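Local coordinates for uncharacterized protein lp_2219 (Lactobacillus plantarum, PDB 3HFQ), which is of unknown function but folds as a seven-bladed beta-propeller of the lactonase family, so a role in hydrolysing a lactone-type substrate is possible but unproven, at residues 51-56 / 68-73; 4-9 / 45-50; 18-23 / 34-39. The protein carries 1 engineered substitution. All blocks are in the same frame, centred on the assembly; numbering follows the deposited sequence.

Contact 1. Residues 51-56 / 68-73; sequences DCLYSV and WQIDGQ
W68 and S55 meet through the indole N-H: NE1 donates to S55 OG over 3.0 Å, with an N-H...O angle of 164° and the oxygen only 10° out of the ring plane. The bond therefore comes straight at the edge of the indole. The same edge runs past the backbone of L53, whose O lies 3.2 Å from W68 CD1, while the side chain of L53 runs alongside the tryptophan with L53 CG 4.1 Å from W68 CD1. S55 can receive the N-H because its OG stands between the backbone N and the carbonyl carbon (chi1 61°).

Beneath these side chains the two strands pair antiparallel. L53 and W68 form a hydrogen-bonded pair, L53 N to W68 O at 2.7 Å and W68 N to L53 O at 2.8 Å; two residues along, I70 N donates to D51 O at 2.9 Å. C52 and Q69 are the non-hydrogen-bonded pair between them, and on their face of the sheet C52 SG lies 3.3 Å from Q69 OE1. The Q69 chain is bent at chi2, and its NE2 bonds to I70 O and to K50 O. On the other face, I70 reaches over L53 with CD1 3.9 Å from L53 CB.

Further out, L6 of strand 2-9 and L45 and L47 of strand 45-47 pack on L53, and T39 and K77 touch the W68 side chain. This is the hairpin of strands 52-59 and 62-71, the middle pair of a four-stranded propeller blade. Its chemistry implies that the indole is fixed in rotation by one directional bond at its edge, and that this buried N-H has its partner inside the hairpin itself.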
loop_
_atom_site.group_PDB
_atom_site.type_symbol
_atom_site.label_atom_id
_atom_site.label_comp_id
_atom_site.label_asym_id
_atom_site.label_seq_id
_atom_site.Cartn_x
_atom_site.Cartn_y
_atom_site.Cartn_z
ATOM N N ASP A 51 0.089 9.857 16.429
ATOM C CA ASP A 51 1.468 9.662 16.012
ATOM C C ASP A 51 2.059 8.327 16.436
ATOM O O ASP A 51 3.243 8.227 16.751
ATOM C CB ASP A 51 2.357 10.811 16.498
ATOM C CG ASP A 51 2.034 12.123 15.808
ATOM O OD1 ASP A 51 1.795 12.108 14.579
ATOM O OD2 ASP A 51 2.026 13.170 16.485
ATOM N N CYS A 52 1.218 7.298 16.461
ATOM C CA CYS A 52 1.700 5.966 16.772
ATOM C C CYS A 52 1.960 5.323 15.418
ATOM O O CYS A 52 1.227 5.561 14.456
ATOM C CB CYS A 52 0.664 5.166 17.560
ATOM S SG CYS A 52 0.687 5.541 19.336
ATOM N N LEU A 53 3.022 4.532 15.349
ATOM C CA LEU A 53 3.409 3.859 14.123
ATOM C C LEU A 53 3.201 2.358 14.270
ATOM O O LEU A 53 3.559 1.771 15.289
ATOM C CB LEU A 53 4.883 4.149 13.822
ATOM C CG LEU A 53 5.563 3.415 12.663
ATOM C CD1 LEU A 53 4.910 3.790 11.339
ATOM C CD2 LEU A 53 7.038 3.788 12.651
ATOM N N TYR A 54 2.613 1.748 13.250
ATOM C CA TYR A 54 2.363 0.316 13.256
ATOM C C TYR A 54 3.099 -0.257 12.054
ATOM O O TYR A 54 2.922 0.202 10.932
ATOM C CB TYR A 54 0.854 0.059 13.192
ATOM C CG TYR A 54 0.139 0.631 14.401
ATOM C CD1 TYR A 54 0.265 0.031 15.654
ATOM C CD2 TYR A 54 -0.569 1.831 14.316
ATOM C CE1 TYR A 54 -0.294 0.606 16.794
ATOM C CE2 TYR A 54 -1.135 2.420 15.459
ATOM C CZ TYR A 54 -0.983 1.802 16.694
ATOM O OH TYR A 54 -1.506 2.383 17.832
ATOM N N SER A 55 3.943 -1.253 12.301
ATOM C CA SER A 55 4.740 -1.832 11.235
ATOM C C SER A 55 4.728 -3.344 11.171
ATOM O O SER A 55 4.575 -4.024 12.185
ATOM C CB SER A 55 6.193 -1.379 11.387
ATOM O OG SER A 55 6.717 -1.824 12.633
ATOM N N VAL A 56 4.895 -3.859 9.959
ATOM C CA VAL A 56 4.974 -5.293 9.742
ATOM C C VAL A 56 6.180 -5.674 10.589
ATOM O O VAL A 56 7.149 -4.913 10.660
ATOM C CB VAL A 56 5.245 -5.602 8.262
ATOM C CG1 VAL A 56 5.595 -7.078 8.083
ATOM C CG2 VAL A 56 4.010 -5.247 7.440
ATOM N N TRP A 68 4.611 1.378 17.804
ATOM C CA TRP A 68 5.583 2.352 18.286
ATOM C C TRP A 68 4.926 3.706 18.508
ATOM O O TRP A 68 3.953 4.045 17.838
ATOM C CB TRP A 68 6.709 2.569 17.264
ATOM C CG TRP A 68 7.209 1.352 16.566
ATOM C CD1 TRP A 68 6.598 0.677 15.546
ATOM C CD2 TRP A 68 8.447 0.686 16.805
ATOM N NE1 TRP A 68 7.379 -0.379 15.143
ATOM C CE2 TRP A 68 8.516 -0.409 15.913
ATOM C CE3 TRP A 68 9.496 0.877 17.718
ATOM C CZ2 TRP A 68 9.612 -1.276 15.870
ATOM C CZ3 TRP A 68 10.583 0.014 17.680
ATOM C CH2 TRP A 68 10.623 -1.064 16.772
ATOM N N GLN A 69 5.461 4.475 19.452
ATOM C CA GLN A 69 4.973 5.827 19.692
ATOM C C GLN A 69 6.067 6.734 19.146
ATOM O O GLN A 69 7.220 6.637 19.569
ATOM C CB GLN A 69 4.797 6.117 21.185
ATOM C CG GLN A 69 4.503 7.598 21.478
ATOM C CD GLN A 69 3.134 8.042 20.981
ATOM O OE1 GLN A 69 2.106 7.628 21.514
ATOM N NE2 GLN A 69 3.117 8.885 19.951
ATOM N N ILE A 70 5.718 7.595 18.198
ATOM C CA ILE A 70 6.697 8.513 17.631
ATOM C C ILE A 70 6.798 9.730 18.540
ATOM O O ILE A 70 5.783 10.276 18.966
ATOM C CB ILE A 70 6.288 8.980 16.215
ATOM C CG1 ILE A 70 6.085 7.768 15.300
ATOM C CG2 ILE A 70 7.347 9.906 15.643
ATOM C CD1 ILE A 70 7.276 6.839 15.233
ATOM N N ASP A 71 8.026 10.138 18.848
ATOM C CA ASP A 71 8.271 11.296 19.705
ATOM C C ASP A 71 9.410 12.083 19.070
ATOM O O ASP A 71 10.580 11.738 19.229
ATOM C CB ASP A 71 8.649 10.836 21.118
ATOM C CG ASP A 71 8.997 11.991 22.041
ATOM O OD1 ASP A 71 8.569 13.132 21.770
ATOM O OD2 ASP A 71 9.692 11.754 23.053
ATOM N N GLY A 72 9.057 13.139 18.344
ATOM C CA GLY A 72 10.068 13.925 17.662
ATOM C C GLY A 72 10.670 13.044 16.583
ATOM O O GLY A 72 9.944 12.353 15.868
ATOM N N GLN A 73 11.994 13.046 16.476
ATOM C CA GLN A 73 12.683 12.230 15.480
ATOM C C GLN A 73 13.077 10.863 16.035
ATOM O O GLN A 73 14.030 10.245 15.560
ATOM C CB GLN A 73 13.933 12.963 14.977
ATOM C CG GLN A 73 13.622 14.205 14.161
ATOM C CD GLN A 73 13.060 13.871 12.794
ATOM O OE1 GLN A 73 13.801 13.539 11.863
ATOM N NE2 GLN A 73 11.743 13.942 12.669
#

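Contact 2. Residues 4-9 / 45-50; sequences RILFGT and LALSAK
L45 pushes its CD1 methyl against strand 2-9 exactly where that strand has a glycine: CD1 lies 3.6 Å from G8 N and 3.9 Å from G8 CA. A beta carbon at G8 would fall only 3.4 Å from L45 CG, so the missing side chain is what lets the leucine come so near the backbone. With CG anti to its own carbonyl carbon (chi1 -49°) and chi2 close to trans at 170°, L45 lays CD1 against the backbone at G8, where it also meets L6 CB at 4.0 Å. L6 has the same conformation, CG anti to its carbonyl carbon and CD1 extended beyond it, which brings CD1 to L47 CD2 at 4.2 Å. The side chains that meet are all leucines, packed on the main chain at G8, and the strand axes stay 8.5 Å apart, too far for backbone pairing.

The two strands belong to neighbouring blades of the propeller: 45-47 is the edge strand of one blade, on the side of the central axis, while 2-9 lies inside the next, between 17-24 and 334-339. L53 of strand 52-59 packs on all three leucines, I18 of strand 17-24 touches L45, and R338 of strand 334-339 packs on L6 and L47.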
loop_
_atom_site.group_PDB
_atom_site.type_symbol
_atom_site.label_atom_id
_atom_site.label_comp_id
_atom_site.label_asym_id
_atom_site.label_seq_id
_atom_site.Cartn_x
_atom_site.Cartn_y
_atom_site.Cartn_z
ATOM N N ARG A 4 8.321 15.366 6.590
ATOM C CA ARG A 4 8.880 14.117 7.083
ATOM C C ARG A 4 8.293 12.904 6.373
ATOM O O ARG A 4 7.086 12.842 6.119
ATOM C CB ARG A 4 8.622 14.015 8.586
ATOM C CG ARG A 4 9.327 12.873 9.275
ATOM C CD ARG A 4 8.979 12.895 10.750
ATOM N NE ARG A 4 9.710 11.897 11.515
ATOM C CZ ARG A 4 9.535 11.696 12.816
ATOM N NH1 ARG A 4 8.653 12.426 13.482
ATOM N NH2 ARG A 4 10.241 10.769 13.448
ATOM N N ILE A 5 9.159 11.942 6.066
ATOM C CA ILE A 5 8.764 10.719 5.376
ATOM C C ILE A 5 9.355 9.511 6.096
ATOM O O ILE A 5 10.490 9.565 6.566
ATOM C CB ILE A 5 9.315 10.676 3.933
ATOM C CG1 ILE A 5 8.977 11.966 3.192
ATOM C CG2 ILE A 5 8.752 9.464 3.202
ATOM C CD1 ILE A 5 9.684 12.091 1.846
ATOM N N LEU A 6 8.584 8.429 6.176
ATOM C CA LEU A 6 9.055 7.199 6.804
ATOM C C LEU A 6 9.198 6.145 5.710
ATOM O O LEU A 6 8.366 6.063 4.804
ATOM C CB LEU A 6 8.066 6.714 7.870
ATOM C CG LEU A 6 7.770 7.681 9.020
ATOM C CD1 LEU A 6 6.896 6.983 10.063
ATOM C CD2 LEU A 6 9.080 8.158 9.647
ATOM N N PHE A 7 10.254 5.343 5.794
ATOM C CA PHE A 7 10.511 4.305 4.805
ATOM C C PHE A 7 10.474 2.904 5.404
ATOM O O PHE A 7 11.207 2.608 6.350
ATOM C CB PHE A 7 11.888 4.515 4.167
ATOM C CG PHE A 7 12.023 5.802 3.405
ATOM C CD1 PHE A 7 11.347 5.992 2.201
ATOM C CD2 PHE A 7 12.852 6.817 3.875
ATOM C CE1 PHE A 7 11.498 7.174 1.477
ATOM C CE2 PHE A 7 13.011 8.002 3.158
ATOM C CZ PHE A 7 12.334 8.179 1.957
ATOM N N GLY A 8 9.621 2.050 4.845
ATOM C CA GLY A 8 9.535 0.672 5.299
ATOM C C GLY A 8 10.517 -0.107 4.441
ATOM O O GLY A 8 10.810 0.303 3.318
ATOM N N THR A 9 11.033 -1.219 4.950
ATOM C CA THR A 9 12.011 -1.998 4.198
ATOM C C THR A 9 11.980 -3.474 4.540
ATOM O O THR A 9 11.241 -3.918 5.416
ATOM C CB THR A 9 13.448 -1.559 4.534
ATOM O OG1 THR A 9 13.760 -1.991 5.869
ATOM C CG2 THR A 9 13.599 -0.046 4.460
ATOM N N LEU A 45 3.955 0.168 6.569
ATOM C CA LEU A 45 3.735 1.034 7.719
ATOM C C LEU A 45 2.378 1.731 7.711
ATOM O O LEU A 45 1.822 2.009 6.649
ATOM C CB LEU A 45 4.818 2.116 7.742
ATOM C CG LEU A 45 6.270 1.662 7.594
ATOM C CD1 LEU A 45 7.164 2.883 7.384
ATOM C CD2 LEU A 45 6.690 0.880 8.834
ATOM N N ALA A 46 1.873 2.034 8.907
ATOM C CA ALA A 46 0.601 2.736 9.078
ATOM C C ALA A 46 0.742 3.676 10.278
ATOM O O ALA A 46 1.379 3.327 11.272
ATOM C CB ALA A 46 -0.537 1.743 9.324
ATOM N N LEU A 47 0.144 4.858 10.181
ATOM C CA LEU A 47 0.222 5.852 11.248
ATOM C C LEU A 47 -1.148 6.225 11.799
ATOM O O LEU A 47 -2.137 6.230 11.069
ATOM C CB LEU A 47 0.906 7.123 10.733
ATOM C CG LEU A 47 2.424 7.122 10.547
ATOM C CD1 LEU A 47 2.836 8.278 9.647
ATOM C CD2 LEU A 47 3.098 7.228 11.912
ATOM N N SER A 48 -1.200 6.529 13.094
ATOM C CA SER A 48 -2.448 6.939 13.727
ATOM C C SER A 48 -2.382 8.447 13.958
ATOM O O SER A 48 -1.321 9.057 13.806
ATOM C CB SER A 48 -2.646 6.227 15.067
ATOM O OG SER A 48 -1.757 6.732 16.049
ATOM N N ALA A 49 -3.512 9.042 14.323
ATOM C CA ALA A 49 -3.572 10.477 14.572
ATOM C C ALA A 49 -2.817 10.860 15.846
ATOM O O ALA A 49 -2.521 12.032 16.067
ATOM C CB ALA A 49 -5.029 10.927 14.669
ATOM N N LYS A 50 -2.512 9.872 16.682
ATOM C CA LYS A 50 -1.785 10.115 17.926
ATOM C C LYS A 50 -0.291 9.913 17.701
ATOM O O LYS A 50 0.489 9.813 18.648
ATOM C CB LYS A 50 -2.279 9.171 19.013
#

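Contact 3. Residues 18-23 / 34-39; sequences IYQGTL and GLLAAT
I18 sets its side chain against T39 and A37: I18 CG1 lies 3.9 Å from T39 CG2, the two side chains crossing at a slant, and I18 CD1 is 4.3 Å from A37 CB. L36 adds to this apolar patch and extends it to Q20, where L36 CD1 rests against the amide end with Q20 OE1 at 3.5 Å. On the opposite side of the strands, L35 lays CD1 over one face of the Y19 ring, a CH-pi contact 4.0 Å from the centroid and 13° off the normal. L35 holds CG anti to its backbone N (chi1 -176°), and that torsion swings the branch back across the ring. Replacing Y19 by an alanine would probably leave L35 CD1 without its aromatic face and Q16 N without the hydroxyl that bonds it.

The backbone beneath is the hairpin of strands 17-24 and 29-38, the outer pair of a propeller blade, and it carries a classic beta bulge: L36 and A37 both face I18. I18 O accepts from both, from L36 N at 2.6 Å and from A37 N at 3.2 Å, while I18 N donates to A37 O at 2.9 Å. Past the bulge the register has shifted by one, Y19 standing opposite L35.

Toward the polar edge, Q20 N donates to G34 O at 2.9 Å, and the return bond from G34 N to Q20 O is weak. The Q20 amide links two further parts of the chain: OE1 accepts from R4 NH2 of strand 2-9, and NE2 donates to Q73 O, just beyond strand 62-71.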
loop_
_atom_site.group_PDB
_atom_site.type_symbol
_atom_site.label_atom_id
_atom_site.label_comp_id
_atom_site.label_asym_id
_atom_site.label_seq_id
_atom_site.Cartn_x
_atom_site.Cartn_y
_atom_site.Cartn_z
ATOM N N ILE A 18 13.272 0.637 10.028
ATOM C CA ILE A 18 12.511 1.765 9.506
ATOM C C ILE A 18 13.376 3.020 9.455
ATOM O O ILE A 18 13.987 3.407 10.455
ATOM C CB ILE A 18 11.271 2.034 10.391
ATOM C CG1 ILE A 18 10.413 0.770 10.461
ATOM C CG2 ILE A 18 10.455 3.192 9.825
ATOM C CD1 ILE A 18 9.312 0.829 11.492
ATOM N N TYR A 19 13.436 3.648 8.285
ATOM C CA TYR A 19 14.218 4.866 8.119
ATOM C C TYR A 19 13.308 6.078 8.016
ATOM O O TYR A 19 12.096 5.946 7.840
ATOM C CB TYR A 19 15.113 4.778 6.871
ATOM C CG TYR A 19 16.199 3.728 6.982
ATOM C CD1 TYR A 19 15.913 2.381 6.761
ATOM C CD2 TYR A 19 17.496 4.071 7.371
ATOM C CE1 TYR A 19 16.885 1.399 6.930
ATOM C CE2 TYR A 19 18.480 3.094 7.547
ATOM C CZ TYR A 19 18.165 1.760 7.324
ATOM O OH TYR A 19 19.115 0.782 7.496
ATOM N N GLN A 20 13.899 7.261 8.139
ATOM C CA GLN A 20 13.132 8.492 8.048
ATOM C C GLN A 20 13.909 9.524 7.248
ATOM O O GLN A 20 15.140 9.562 7.283
ATOM C CB GLN A 20 12.793 9.020 9.448
ATOM C CG GLN A 20 13.962 9.575 10.255
ATOM C CD GLN A 20 13.574 9.874 11.695
ATOM O OE1 GLN A 20 12.453 10.311 11.969
ATOM N NE2 GLN A 20 14.501 9.649 12.620
ATOM N N GLY A 21 13.180 10.346 6.506
ATOM C CA GLY A 21 13.827 11.358 5.701
ATOM C C GLY A 21 13.034 12.642 5.657
ATOM O O GLY A 21 12.024 12.796 6.348
ATOM N N THR A 22 13.497 13.565 4.826
ATOM C CA THR A 22 12.852 14.854 4.689
ATOM C C THR A 22 12.762 15.262 3.226
ATOM O O THR A 22 13.705 15.071 2.458
ATOM C CB THR A 22 13.648 15.938 5.437
ATOM O OG1 THR A 22 13.760 15.579 6.820
ATOM C CG2 THR A 22 12.961 17.293 5.312
ATOM N N LEU A 23 11.610 15.801 2.847
ATOM C CA LEU A 23 11.400 16.303 1.497
ATOM C C LEU A 23 11.356 17.822 1.658
ATOM O O LEU A 23 10.479 18.355 2.341
ATOM C CB LEU A 23 10.076 15.780 0.919
ATOM C CG LEU A 23 9.452 16.490 -0.296
ATOM C CD1 LEU A 23 10.503 16.818 -1.337
ATOM C CD2 LEU A 23 8.364 15.599 -0.889
ATOM N N GLY A 34 18.215 8.903 8.393
ATOM C CA GLY A 34 18.710 7.839 9.240
ATOM C C GLY A 34 17.653 6.882 9.743
ATOM O O GLY A 34 16.465 7.033 9.461
ATOM N N LEU A 35 18.107 5.892 10.501
ATOM C CA LEU A 35 17.242 4.868 11.067
ATOM C C LEU A 35 16.367 5.421 12.190
ATOM O O LEU A 35 16.858 6.070 13.112
ATOM C CB LEU A 35 18.105 3.727 11.606
ATOM C CG LEU A 35 17.392 2.495 12.160
ATOM C CD1 LEU A 35 16.789 1.702 11.010
ATOM C CD2 LEU A 35 18.390 1.636 12.934
ATOM N N LEU A 36 15.066 5.165 12.104
ATOM C CA LEU A 36 14.131 5.618 13.123
ATOM C C LEU A 36 13.898 4.488 14.122
ATOM O O LEU A 36 13.844 4.714 15.330
ATOM C CB LEU A 36 12.798 6.031 12.490
ATOM C CG LEU A 36 11.667 6.401 13.458
ATOM C CD1 LEU A 36 12.047 7.636 14.265
ATOM C CD2 LEU A 36 10.392 6.655 12.675
ATOM N N ALA A 37 13.767 3.268 13.617
ATOM C CA ALA A 37 13.534 2.123 14.490
ATOM C C ALA A 37 14.204 0.852 13.997
ATOM O O ALA A 37 13.998 0.429 12.855
ATOM C CB ALA A 37 12.037 1.888 14.645
ATOM N N ALA A 38 15.008 0.241 14.861
ATOM C CA ALA A 38 15.680 -1.002 14.517
ATOM C C ALA A 38 14.644 -2.107 14.688
ATOM O O ALA A 38 14.130 -2.321 15.787
ATOM C CB ALA A 38 16.867 -1.238 15.443
ATOM N N THR A 39 14.327 -2.790 13.594
ATOM C CA THR A 39 13.340 -3.863 13.608
ATOM C C THR A 39 13.514 -4.734 12.359
ATOM O O THR A 39 14.216 -4.351 11.424
ATOM C CB THR A 39 11.905 -3.273 13.672
ATOM O OG1 THR A 39 10.943 -4.333 13.724
ATOM C CG2 THR A 39 11.635 -2.387 12.464
#

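Contacts 1 and 3 are each a hairpin within one blade, bridged by backbone hydrogen bonds and only partly buried, whereas contact 2 is buried, lies nearer the centre of the chain and joins two blades through leucine packing, with no backbone pairing between its two segments. Contact 3 belongs to the blade holding strand 2-9, contact 1 to that holding strand 45-47, so contact 2 binds a strand from each, and contact 3 lies inside the chain loop that it closes. Polar side-chain bonds tie the three contacts to one another, within the blades and across their boundary. A regular pairing with an indole bond in contact 1 stands against the bulged pairing in contact 3.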